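Local coordinates for protein SAM-dependent methyltransferase (PDB 1WZN) that probably transfers methyl groups from S-adenosylmethionine to an acceptor molecule and binds S-adenosyl-L-homocysteine, at residues Ile170-Glu175 with Phe185-Gln190. Sequence-based numbering, arbitrary orientation.
Sequences IMDWRE and FKRLVQ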
# COMPACT_ATOMS: atom_id res chain seq x y z
N ILE A 170 2.06 0.81 22.51
CA ILE A 170 3.36 0.78 21.87
C ILE A 170 3.30 1.05 20.38
O ILE A 170 2.50 0.45 19.66
CB ILE A 170 4.00 -0.61 22.10
CG1 ILE A 170 3.92 -0.96 23.58
CG2 ILE A 170 5.45 -0.61 21.62
CD1 ILE A 170 3.87 -2.44 23.86
N MET A 171 4.15 1.96 19.92
CA MET A 171 4.19 2.30 18.51
C MET A 171 5.60 2.06 17.99
O MET A 171 6.56 2.67 18.47
CB MET A 171 3.80 3.77 18.33
CG MET A 171 3.77 4.23 16.90
SD MET A 171 2.94 5.82 16.78
CE MET A 171 4.21 6.91 17.40
N ASP A 172 5.71 1.18 17.00
CA ASP A 172 7.00 0.83 16.42
C ASP A 172 7.18 1.28 14.98
O ASP A 172 6.24 1.23 14.18
CB ASP A 172 7.20 -0.69 16.42
CG ASP A 172 7.08 -1.30 17.80
OD1 ASP A 172 7.54 -0.68 18.77
OD2 ASP A 172 6.54 -2.42 17.89
N TRP A 173 8.38 1.73 14.65
CA TRP A 173 8.69 2.13 13.29
C TRP A 173 10.18 1.96 13.08
O TRP A 173 10.96 1.94 14.04
CB TRP A 173 8.22 3.57 13.01
CG TRP A 173 9.06 4.68 13.56
CD1 TRP A 173 10.03 5.38 12.90
CD2 TRP A 173 8.96 5.27 14.86
NE1 TRP A 173 10.52 6.38 13.70
CE2 TRP A 173 9.88 6.33 14.91
CE3 TRP A 173 8.17 5.01 15.99
CZ2 TRP A 173 10.04 7.14 16.05
CZ3 TRP A 173 8.32 5.81 17.12
CH2 TRP A 173 9.26 6.87 17.14
N ARG A 174 10.58 1.79 11.83
CA ARG A 174 11.99 1.60 11.53
C ARG A 174 12.49 2.47 10.38
O ARG A 174 11.72 2.89 9.52
CB ARG A 174 12.26 0.13 11.19
CG ARG A 174 11.48 -0.36 9.99
CD ARG A 174 12.07 -1.64 9.42
NE ARG A 174 11.26 -2.21 8.34
CZ ARG A 174 10.91 -1.55 7.24
NH1 ARG A 174 11.29 -0.30 7.04
NH2 ARG A 174 10.17 -2.17 6.32
N GLU A 175 13.79 2.72 10.41
CA GLU A 175 14.46 3.50 9.39
C GLU A 175 15.66 2.65 8.98
O GLU A 175 16.55 2.40 9.78
CB GLU A 175 14.90 4.85 9.98
CG GLU A 175 13.74 5.84 10.11
CD GLU A 175 13.97 6.91 11.16
OE1 GLU A 175 15.11 7.41 11.27
OE2 GLU A 175 12.99 7.27 11.86
N PHE A 185 15.86 0.93 15.01
CA PHE A 185 14.63 0.42 15.58
C PHE A 185 14.09 1.41 16.61
O PHE A 185 14.73 1.67 17.63
CB PHE A 185 14.86 -0.93 16.25
CG PHE A 185 13.63 -1.48 16.91
CD1 PHE A 185 12.48 -1.71 16.17
CD2 PHE A 185 13.62 -1.74 18.27
CE1 PHE A 185 11.32 -2.18 16.78
CE2 PHE A 185 12.47 -2.22 18.90
CZ PHE A 185 11.31 -2.44 18.15
N LYS A 186 12.91 1.94 16.33
CA LYS A 186 12.31 2.92 17.22
C LYS A 186 10.99 2.43 17.77
O LYS A 186 10.18 1.85 17.05
CB LYS A 186 12.15 4.24 16.46
CG LYS A 186 13.48 4.77 15.91
CD LYS A 186 13.30 5.87 14.89
CE LYS A 186 14.63 6.31 14.30
NZ LYS A 186 15.53 6.95 15.31
N ARG A 187 10.79 2.65 19.06
CA ARG A 187 9.57 2.22 19.72
C ARG A 187 9.18 3.21 20.81
O ARG A 187 9.94 3.46 21.74
CB ARG A 187 9.78 0.82 20.31
CG ARG A 187 8.76 0.41 21.37
CD ARG A 187 9.00 -1.03 21.80
NE ARG A 187 8.67 -1.97 20.74
CZ ARG A 187 9.00 -3.26 20.75
NH1 ARG A 187 9.69 -3.76 21.77
NH2 ARG A 187 8.62 -4.05 19.76
N LEU A 188 8.00 3.79 20.66
CA LEU A 188 7.50 4.73 21.66
C LEU A 188 6.60 3.92 22.58
O LEU A 188 5.63 3.30 22.13
CB LEU A 188 6.68 5.83 20.99
CG LEU A 188 5.97 6.78 21.97
CD1 LEU A 188 7.01 7.60 22.75
CD2 LEU A 188 5.03 7.69 21.20
N VAL A 189 6.92 3.91 23.87
CA VAL A 189 6.10 3.18 24.83
C VAL A 189 5.40 4.19 25.73
O VAL A 189 6.05 4.97 26.44
CB VAL A 189 6.94 2.21 25.69
CG1 VAL A 189 6.04 1.50 26.71
CG2 VAL A 189 7.62 1.19 24.79
N GLN A 190 4.08 4.22 25.68
CA GLN A 190 3.32 5.13 26.51
C GLN A 190 2.67 4.29 27.61
O GLN A 190 2.01 3.29 27.32
CB GLN A 190 2.25 5.85 25.67
CG GLN A 190 2.85 6.81 24.65
CD GLN A 190 1.82 7.37 23.69
OE1 GLN A 190 1.42 6.70 22.73
NE2 GLN A 190 1.38 8.59 23.95
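D172 and R187, a non-hydrogen-bonded pair, run side by side off one face of the sheet and form a salt bridge, the guanidinium gripping the carboxylate side-on. R187 NE reaches D172 OD1 on its syn side at 2.6 Å, while R187 NH2 meets D172 OD2 from above the carboxylate plane at 3.2 Å. Both oxygens lie close to the guanidinium plane, but the two flat groups are turned 44° apart. I170 CG2 packs on R187 CG at 3.5 Å, and the F185 ring turns its edge to the guanidinium, its CZ over one face toward the rim. On the other side of the sheet, K186 CB sits over the six-membered ring of W173, a CH-pi contact 3.6 Å from the centroid. W173 CG stands between its backbone N and carbonyl carbon (chi1 77°), which carries the indole across to lie under K186, and W173 NE1 hydrogen-bonds E175 OE2 at 3.2 Å. Replacing W173 by an alanine would probably strip the K186 methylenes of their aromatic floor and E175 OE2 of its indole donor. Paired backbone bonds of M171 with L188 and of W173 with K186 join strands 166-177 and 182-192 as a beta hairpin, central in a four-stranded antiparallel sheet. Farther out, W159 NE1 also hydrogen-bonds D172 OD2, and R187 NH1 hydrogen-bonds Y16 OH. The charge of buried R187 is thus probably balanced within the hairpin, that of K186 by its salt bridge to D204 on strand 198-208.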